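Local coordinates for protein NAD-dependent aldehyde dehydrogenase (Burkholderia multivorans, PDB 5UJU) that probably oxidises aldehydes to carboxylic acids with NAD+ as the electron acceptor, as expected of an aldehyde dehydrogenase, at residues N338-T352 with I514-A526. Residues are numbered along the deposited sequence; the frame is centred on the assembly and turned at random.
Sequences NIAFSLALYSGQMCT and INLTGGVFVNQSA. With NA (sodium ion), chain C.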
ATOM      1  N   ASN A 338      32.696  19.977  -2.007  1.00 30.26           N
ATOM      2  CA  ASN A 338      31.610  19.099  -1.585  1.00 31.39           C
ATOM      3  C   ASN A 338      31.031  18.347  -2.778  1.00 36.49           C
ATOM      4  O   ASN A 338      30.810  17.134  -2.717  1.00 37.06           O
ATOM      5  CB  ASN A 338      30.527  19.911  -0.874  1.00 34.94           C
ATOM      6  CG  ASN A 338      29.331  19.054  -0.466  1.00 38.54           C
ATOM      7  OD1 ASN A 338      28.485  18.716  -1.299  1.00 36.40           O
ATOM      8  ND2 ASN A 338      29.241  18.732   0.824  1.00 33.93           N
ATOM      9  N   ILE A 339      30.781  19.057  -3.878  1.00 34.57           N
ATOM     10  CA  ILE A 339      30.304  18.390  -5.084  1.00 30.88           C
ATOM     11  C   ILE A 339      31.316  17.355  -5.550  1.00 28.27           C
ATOM     12  O   ILE A 339      30.951  16.244  -5.966  1.00 28.13           O
ATOM     13  CB  ILE A 339      30.012  19.430  -6.181  1.00 32.36           C
ATOM     14  CG1 ILE A 339      28.746  20.218  -5.832  1.00 33.59           C
ATOM     15  CG2 ILE A 339      29.930  18.762  -7.553  1.00 27.24           C
ATOM     16  CD1 ILE A 339      28.511  21.414  -6.742  1.00 33.65           C
ATOM     17  N   ALA A 340      32.606  17.691  -5.470  1.00 29.35           N
ATOM     18  CA  ALA A 340      33.655  16.776  -5.909  1.00 32.72           C
ATOM     19  C   ALA A 340      33.653  15.481  -5.094  1.00 30.66           C
ATOM     20  O   ALA A 340      33.808  14.387  -5.650  1.00 28.96           O
ATOM     21  CB  ALA A 340      35.012  17.454  -5.797  1.00 28.82           C
ATOM     22  N   PHE A 341      33.543  15.590  -3.765  1.00 28.51           N
ATOM     23  CA  PHE A 341      33.423  14.389  -2.941  1.00 29.08           C
ATOM     24  C   PHE A 341      32.223  13.564  -3.369  1.00 31.28           C
ATOM     25  O   PHE A 341      32.282  12.328  -3.393  1.00 30.53           O
ATOM     26  CB  PHE A 341      33.278  14.760  -1.465  1.00 39.07           C
ATOM     27  CG  PHE A 341      34.559  14.755  -0.701  1.00 47.66           C
ATOM     28  CD1 PHE A 341      35.245  13.569  -0.484  1.00 45.99           C
ATOM     29  CD2 PHE A 341      35.070  15.939  -0.171  1.00 53.67           C
ATOM     30  CE1 PHE A 341      36.436  13.562   0.224  1.00 52.66           C
ATOM     31  CE2 PHE A 341      36.260  15.944   0.544  1.00 55.43           C
ATOM     32  CZ  PHE A 341      36.946  14.753   0.741  1.00 55.75           C
ATOM     33  N   SER A 342      31.113  14.236  -3.689  1.00 26.74           N
ATOM     34  CA  SER A 342      29.889  13.534  -4.064  1.00 26.43           C
ATOM     35  C   SER A 342      30.060  12.774  -5.363  1.00 30.17           C
ATOM     36  O   SER A 342      29.445  11.715  -5.551  1.00 31.52           O
ATOM     37  CB  SER A 342      28.731  14.522  -4.180  1.00 25.00           C
ATOM     38  OG  SER A 342      28.622  15.266  -2.985  1.00 31.77           O
ATOM     39  N   LEU A 343      30.877  13.306  -6.271  1.00 26.52           N
ATOM     40  CA  LEU A 343      31.155  12.634  -7.531  1.00 25.69           C
ATOM     41  C   LEU A 343      32.154  11.493  -7.363  1.00 26.40           C
ATOM     42  O   LEU A 343      32.099  10.517  -8.117  1.00 29.75           O
ATOM     43  CB  LEU A 343      31.682  13.642  -8.556  1.00 27.07           C
ATOM     44  CG  LEU A 343      30.710  14.703  -9.060  1.00 26.11           C
ATOM     45  CD1 LEU A 343      31.471  15.769  -9.871  1.00 26.67           C
ATOM     46  CD2 LEU A 343      29.599  14.066  -9.888  1.00 27.15           C
ATOM     47  N   ALA A 344      33.064  11.603  -6.397  1.00 26.92           N
ATOM     48  CA  ALA A 344      34.171  10.667  -6.234  1.00 28.71           C
ATOM     49  C   ALA A 344      33.831   9.450  -5.374  1.00 32.69           C
ATOM     50  O   ALA A 344      34.394   8.369  -5.594  1.00 35.43           O
ATOM     51  CB  ALA A 344      35.366  11.402  -5.622  1.00 25.45           C
ATOM     52  N   LEU A 345      32.928   9.607  -4.408  1.00 33.17           N
ATOM     53  CA  LEU A 345      32.548   8.555  -3.473  1.00 31.53           C
ATOM     54  C   LEU A 345      32.147   7.281  -4.206  1.00 29.58           C
ATOM     55  O   LEU A 345      31.157   7.262  -4.942  1.00 27.59           O
ATOM     56  CB  LEU A 345      31.381   9.053  -2.624  1.00 34.42           C
ATOM     57  CG  LEU A 345      31.615   9.551  -1.207  1.00 41.70           C
ATOM     58  CD1 LEU A 345      30.262   9.899  -0.623  1.00 50.80           C
ATOM     59  CD2 LEU A 345      32.301   8.491  -0.366  1.00 37.22           C
ATOM     60  N   TYR A 346      32.921   6.219  -4.014  1.00 30.29           N
ATOM     61  CA  TYR A 346      32.619   4.928  -4.635  1.00 28.74           C
ATOM     62  C   TYR A 346      32.485   5.070  -6.158  1.00 31.11           C
ATOM     63  O   TYR A 346      31.721   4.351  -6.804  1.00 25.49           O
ATOM     64  CB  TYR A 346      31.362   4.313  -3.988  1.00 22.64           C
ATOM     65  CG  TYR A 346      30.997   2.888  -4.405  1.00 28.15           C
ATOM     66  CD1 TYR A 346      31.965   1.970  -4.807  1.00 26.02           C
ATOM     67  CD2 TYR A 346      29.669   2.479  -4.401  1.00 28.01           C
ATOM     68  CE1 TYR A 346      31.605   0.668  -5.194  1.00 23.45           C
ATOM     69  CE2 TYR A 346      29.307   1.212  -4.781  1.00 33.72           C
ATOM     70  CZ  TYR A 346      30.269   0.312  -5.176  1.00 31.10           C
ATOM     71  OH  TYR A 346      29.864  -0.943  -5.547  1.00 31.82           O
ATOM     72  N   SER A 347      33.228   6.017  -6.745  1.00 27.03           N
ATOM     73  CA  SER A 347      33.284   6.187  -8.200  1.00 27.72           C
ATOM     74  C   SER A 347      31.895   6.386  -8.799  1.00 28.47           C
ATOM     75  O   SER A 347      31.582   5.869  -9.875  1.00 25.47           O
ATOM     76  CB  SER A 347      34.002   5.022  -8.887  1.00 26.05           C
ATOM     77  OG  SER A 347      35.342   4.889  -8.437  1.00 28.13           O
ATOM     78  N   GLY A 348      31.070   7.173  -8.111  1.00 31.04           N
ATOM     79  CA  GLY A 348      29.741   7.505  -8.601  1.00 27.18           C
ATOM     80  C   GLY A 348      28.788   6.340  -8.710  1.00 36.37           C
ATOM     81  O   GLY A 348      27.748   6.463  -9.367  1.00 33.87           O
ATOM     82  N   GLN A 349      29.100   5.210  -8.062  1.00 32.60           N
ATOM     83  CA  GLN A 349      28.282   4.009  -8.123  1.00 27.56           C
ATOM     84  C   GLN A 349      27.239   3.951  -7.006  1.00 31.60           C
ATOM     85  O   GLN A 349      26.741   2.864  -6.680  1.00 31.17           O
ATOM     86  CB  GLN A 349      29.177   2.759  -8.096  1.00 29.68           C
ATOM     87  CG  GLN A 349      30.117   2.656  -9.314  1.00 29.07           C
ATOM     88  CD  GLN A 349      31.202   1.591  -9.168  1.00 32.08           C
ATOM     89  OE1 GLN A 349      31.243   0.632  -9.939  1.00 30.37           O
ATOM     90  NE2 GLN A 349      32.106   1.775  -8.196  1.00 27.83           N
ATOM     91  N   MET A 350      26.885   5.090  -6.432  1.00 35.03           N
ATOM     92  CA  MET A 350      25.804   5.164  -5.465  1.00 37.66           C
ATOM     93  C   MET A 350      24.543   5.614  -6.183  1.00 34.94           C
ATOM     94  O   MET A 350      24.602   6.448  -7.093  1.00 35.68           O
ATOM     95  CB  MET A 350      26.147   6.128  -4.335  1.00 32.73           C
ATOM     96  CG  MET A 350      27.463   5.813  -3.718  1.00 37.33           C
ATOM     97  SD  MET A 350      27.864   6.959  -2.411  1.00 45.40           S
ATOM     98  CE  MET A 350      26.693   6.434  -1.147  1.00 39.19           C
ATOM     99  N   CYS A 351      23.404   5.033  -5.798  1.00 33.37           N
ATOM    100  CA  CYS A 351      22.148   5.411  -6.434  1.00 35.55           C
ATOM    101  C   CYS A 351      21.778   6.868  -6.149  1.00 34.52           C
ATOM    102  O   CYS A 351      20.925   7.428  -6.848  1.00 32.54           O
ATOM    103  CB  CYS A 351      21.023   4.479  -5.974  1.00 36.42           C
ATOM    104  SG  CYS A 351      20.806   4.417  -4.199  1.00 42.01           S
ATOM    105  N   THR A 352      22.410   7.493  -5.155  1.00 27.63           N
ATOM    106  CA  THR A 352      22.127   8.867  -4.769  1.00 33.86           C
ATOM    107  C   THR A 352      23.143   9.865  -5.317  1.00 34.19           C
ATOM    108  O   THR A 352      23.029  11.056  -5.030  1.00 36.20           O
ATOM    109  CB  THR A 352      22.109   8.970  -3.253  1.00 30.97           C
ATOM    110  OG1 THR A 352      23.314   8.382  -2.770  1.00 32.86           O
ATOM    111  CG2 THR A 352      20.911   8.218  -2.657  1.00 24.73           C
ATOM    112  N   ILE A 514      20.110  21.440   0.440  1.00 33.92           N
ATOM    113  CA  ILE A 514      20.302  22.879   0.249  1.00 34.08           C
ATOM    114  C   ILE A 514      21.681  23.278   0.759  1.00 35.96           C
ATOM    115  O   ILE A 514      22.009  23.028   1.927  1.00 40.58           O
ATOM    116  CB  ILE A 514      19.212  23.690   0.965  1.00 37.40           C
ATOM    117  CG1 ILE A 514      17.827  23.308   0.435  1.00 34.99           C
ATOM    118  CG2 ILE A 514      19.452  25.182   0.771  1.00 40.69           C
ATOM    119  CD1 ILE A 514      16.719  23.456   1.468  1.00 42.52           C
ATOM    120  N   ASN A 515      22.478  23.900  -0.111  1.00 37.27           N
ATOM    121  CA  ASN A 515      23.761  24.527   0.249  1.00 34.66           C
ATOM    122  C   ASN A 515      24.677  23.575   1.022  1.00 40.74           C
ATOM    123  O   ASN A 515      25.205  23.909   2.085  1.00 44.12           O
ATOM    124  CB  ASN A 515      23.534  25.822   1.038  1.00 33.83           C
ATOM    125  CG  ASN A 515      22.928  26.913   0.184  1.00 36.32           C
ATOM    126  OD1 ASN A 515      23.197  26.980  -1.013  1.00 37.88           O
ATOM    127  ND2 ASN A 515      22.076  27.748   0.782  1.00 34.20           N
ATOM    128  N   LEU A 516      24.869  22.378   0.477  1.00 33.11           N
ATOM    129  CA  LEU A 516      25.808  21.419   1.068  1.00 38.11           C
ATOM    130  C   LEU A 516      27.246  21.854   0.791  1.00 42.68           C
ATOM    131  O   LEU A 516      27.809  21.552  -0.265  1.00 42.77           O
ATOM    132  CB  LEU A 516      25.546  20.017   0.530  1.00 31.77           C
ATOM    133  CG  LEU A 516      24.179  19.389   0.803  1.00 36.06           C
ATOM    134  CD1 LEU A 516      24.181  17.954   0.290  1.00 35.70           C
ATOM    135  CD2 LEU A 516      23.803  19.449   2.296  1.00 35.20           C
ATOM    136  N   THR A 517      27.857  22.564   1.743  1.00 41.97           N
ATOM    137  CA  THR A 517      29.234  23.031   1.607  1.00 45.73           C
ATOM    138  C   THR A 517      30.157  22.467   2.682  1.00 44.44           C
ATOM    139  O   THR A 517      31.310  22.905   2.784  1.00 48.88           O
ATOM    140  CB  THR A 517      29.294  24.564   1.645  1.00 43.41           C
ATOM    141  OG1 THR A 517      28.810  25.023   2.911  1.00 44.08           O
ATOM    142  CG2 THR A 517      28.448  25.168   0.537  1.00 45.62           C
ATOM    143  N   GLY A 518      29.683  21.522   3.489  1.00 41.55           N
ATOM    144  CA  GLY A 518      30.497  20.942   4.543  1.00 42.94           C
ATOM    145  C   GLY A 518      30.645  19.431   4.473  1.00 45.93           C
ATOM    146  O   GLY A 518      30.971  18.873   3.419  1.00 42.96           O
ATOM    147  N   GLY A 519      30.418  18.755   5.597  1.00 44.73           N
ATOM    148  CA  GLY A 519      30.673  17.335   5.705  1.00 41.67           C
ATOM    149  C   GLY A 519      29.521  16.411   5.406  1.00 44.25           C
ATOM    150  O   GLY A 519      29.682  15.191   5.525  1.00 46.25           O
ATOM    151  N   VAL A 520      28.362  16.930   5.015  1.00 38.98           N
ATOM    152  CA  VAL A 520      27.228  16.106   4.610  1.00 44.15           C
ATOM    153  C   VAL A 520      27.107  16.192   3.092  1.00 43.20           C
ATOM    154  O   VAL A 520      27.132  17.291   2.522  1.00 36.89           O
ATOM    155  CB  VAL A 520      25.926  16.543   5.307  1.00 43.40           C
ATOM    156  CG1 VAL A 520      24.729  15.805   4.722  1.00 38.74           C
ATOM    157  CG2 VAL A 520      26.014  16.298   6.812  1.00 39.15           C
ATOM    158  N   PHE A 521      27.007  15.038   2.437  1.00 44.86           N
ATOM    159  CA  PHE A 521      26.959  14.971   0.986  1.00 43.17           C
ATOM    160  C   PHE A 521      25.603  14.462   0.523  1.00 38.50           C
ATOM    161  O   PHE A 521      24.951  13.665   1.211  1.00 33.96           O
ATOM    162  CB  PHE A 521      28.072  14.071   0.439  1.00 38.35           C
ATOM    163  CG  PHE A 521      29.417  14.402   0.998  1.00 43.72           C
ATOM    164  CD1 PHE A 521      30.090  15.545   0.575  1.00 39.84           C
ATOM    165  CD2 PHE A 521      29.997  13.600   1.975  1.00 45.39           C
ATOM    166  CE1 PHE A 521      31.323  15.874   1.098  1.00 37.87           C
ATOM    167  CE2 PHE A 521      31.234  13.923   2.506  1.00 47.75           C
ATOM    168  CZ  PHE A 521      31.904  15.066   2.061  1.00 39.56           C
ATOM    169  N   VAL A 522      25.179  14.952  -0.651  1.00 29.35           N
ATOM    170  CA  VAL A 522      23.874  14.564  -1.177  1.00 34.74           C
ATOM    171  C   VAL A 522      23.765  13.048  -1.284  1.00 33.37           C
ATOM    172  O   VAL A 522      22.665  12.495  -1.175  1.00 34.52           O
ATOM    173  CB  VAL A 522      23.603  15.257  -2.531  1.00 38.90           C
ATOM    174  CG1 VAL A 522      24.498  14.685  -3.632  1.00 39.23           C
ATOM    175  CG2 VAL A 522      22.118  15.156  -2.893  1.00 32.13           C
ATOM    176  N   ASN A 523      24.901  12.345  -1.442  1.00 32.86           N
ATOM    177  CA  ASN A 523      24.855  10.887  -1.516  1.00 26.04           C
ATOM    178  C   ASN A 523      24.318  10.277  -0.228  1.00 33.95           C
ATOM    179  O   ASN A 523      23.752   9.181  -0.262  1.00 34.26           O
ATOM    180  CB  ASN A 523      26.236  10.276  -1.774  1.00 29.77           C
ATOM    181  CG  ASN A 523      27.037  11.033  -2.819  1.00 38.52           C
ATOM    182  OD1 ASN A 523      27.086  12.260  -2.805  1.00 38.61           O
ATOM    183  ND2 ASN A 523      27.680  10.295  -3.722  1.00 34.28           N
ATOM    184  N   GLN A 524      24.486  10.956   0.905  1.00 36.23           N
ATOM    185  CA  GLN A 524      24.258  10.347   2.210  1.00 39.66           C
ATOM    186  C   GLN A 524      22.808  10.479   2.662  1.00 39.73           C
ATOM    187  O   GLN A 524      22.130  11.473   2.380  1.00 39.38           O
ATOM    188  CB  GLN A 524      25.167  10.984   3.259  1.00 46.19           C
ATOM    189  CG  GLN A 524      26.642  10.792   2.988  1.00 49.25           C
ATOM    190  CD  GLN A 524      27.511  11.619   3.910  1.00 45.77           C
ATOM    191  OE1 GLN A 524      27.245  12.798   4.151  1.00 44.31           O
ATOM    192  NE2 GLN A 524      28.544  10.991   4.459  1.00 45.62           N
ATOM    193  N   SER A 525      22.333   9.453   3.374  1.00 34.42           N
ATOM    194  CA  SER A 525      21.033   9.538   4.023  1.00 44.80           C
ATOM    195  C   SER A 525      21.078   8.719   5.306  1.00 43.90           C
ATOM    196  O   SER A 525      21.718   7.663   5.362  1.00 45.83           O
ATOM    197  CB  SER A 525      19.883   9.063   3.110  1.00 49.18           C
ATOM    198  OG  SER A 525      19.844   7.654   2.960  1.00 51.19           O
ATOM    199  N   ALA A 526      20.380   9.205   6.324  1.00 33.31           N
ATOM    200  CA  ALA A 526      20.359   8.575   7.637  1.00 37.50           C
ATOM    201  C   ALA A 526      19.004   7.929   7.866  1.00 37.22           C
ATOM    202  O   ALA A 526      17.963   8.567   7.656  1.00 36.17           O
ATOM    203  CB  ALA A 526      20.653   9.590   8.743  1.00 35.40           C
TER
HETATM  204 NA    NA C 601      26.982   8.353 -11.176  1.00 38.50          NA
HETATM  205  O   HOH W   1      26.702  16.791  -2.037  1.00 35.01           O
HETATM  206  O   HOH W   2      26.143   5.935 -11.542  1.00 41.70           O
HETATM  207  O   HOH W   3      26.274   9.101 -13.456  1.00 35.15           O
HETATM  208  O   HOH W   4      24.770   9.395 -10.284  1.00 50.15           O
HETATM  209  O   HOH W   5      28.243  10.784 -11.122  1.00 28.11           O
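Asn338 spends both protons of ND2 on carbonyls of 514-526: Val520 O lies 3.1 Å from ND2 (N-H...O 159°) and Gly518 O equally far from the same nitrogen, in a somewhat more bent bond. Both acceptors lie close to its amide plane, although ND2 stands above each carbonyl plane. With CG anti to the backbone N, the side chain extends from helix 332-344 into the curve of the loop. Its OD1 accepts from a bridging water that also donates to Ser342 OG and accepts from Val522 N, 2.8 Å from the water oxygen; Ser342 OG donates to Asn338 O. Asn523 repeats the amide-to-carbonyl scheme in reverse: ND2 meets Ser342 O at 2.9 Å, nearly straight (171°) and on a lone pair, and makes a weak bond to Met350 SD. In the aldehyde dehydrogenase fold, the loop from strand 511-514, outermost in its own chain but paired in parallel with a strand of the second subunit, thereby packs against the helix and the loop beyond it that carries Cys351. There Thr352 OG1 donates to Asn523 O (2.7 Å), in the carbonyl plane. Phe521 adds apolar contact, its CE1 3.4 Å from Phe341 CB, the two rings oblique with planes at 41°.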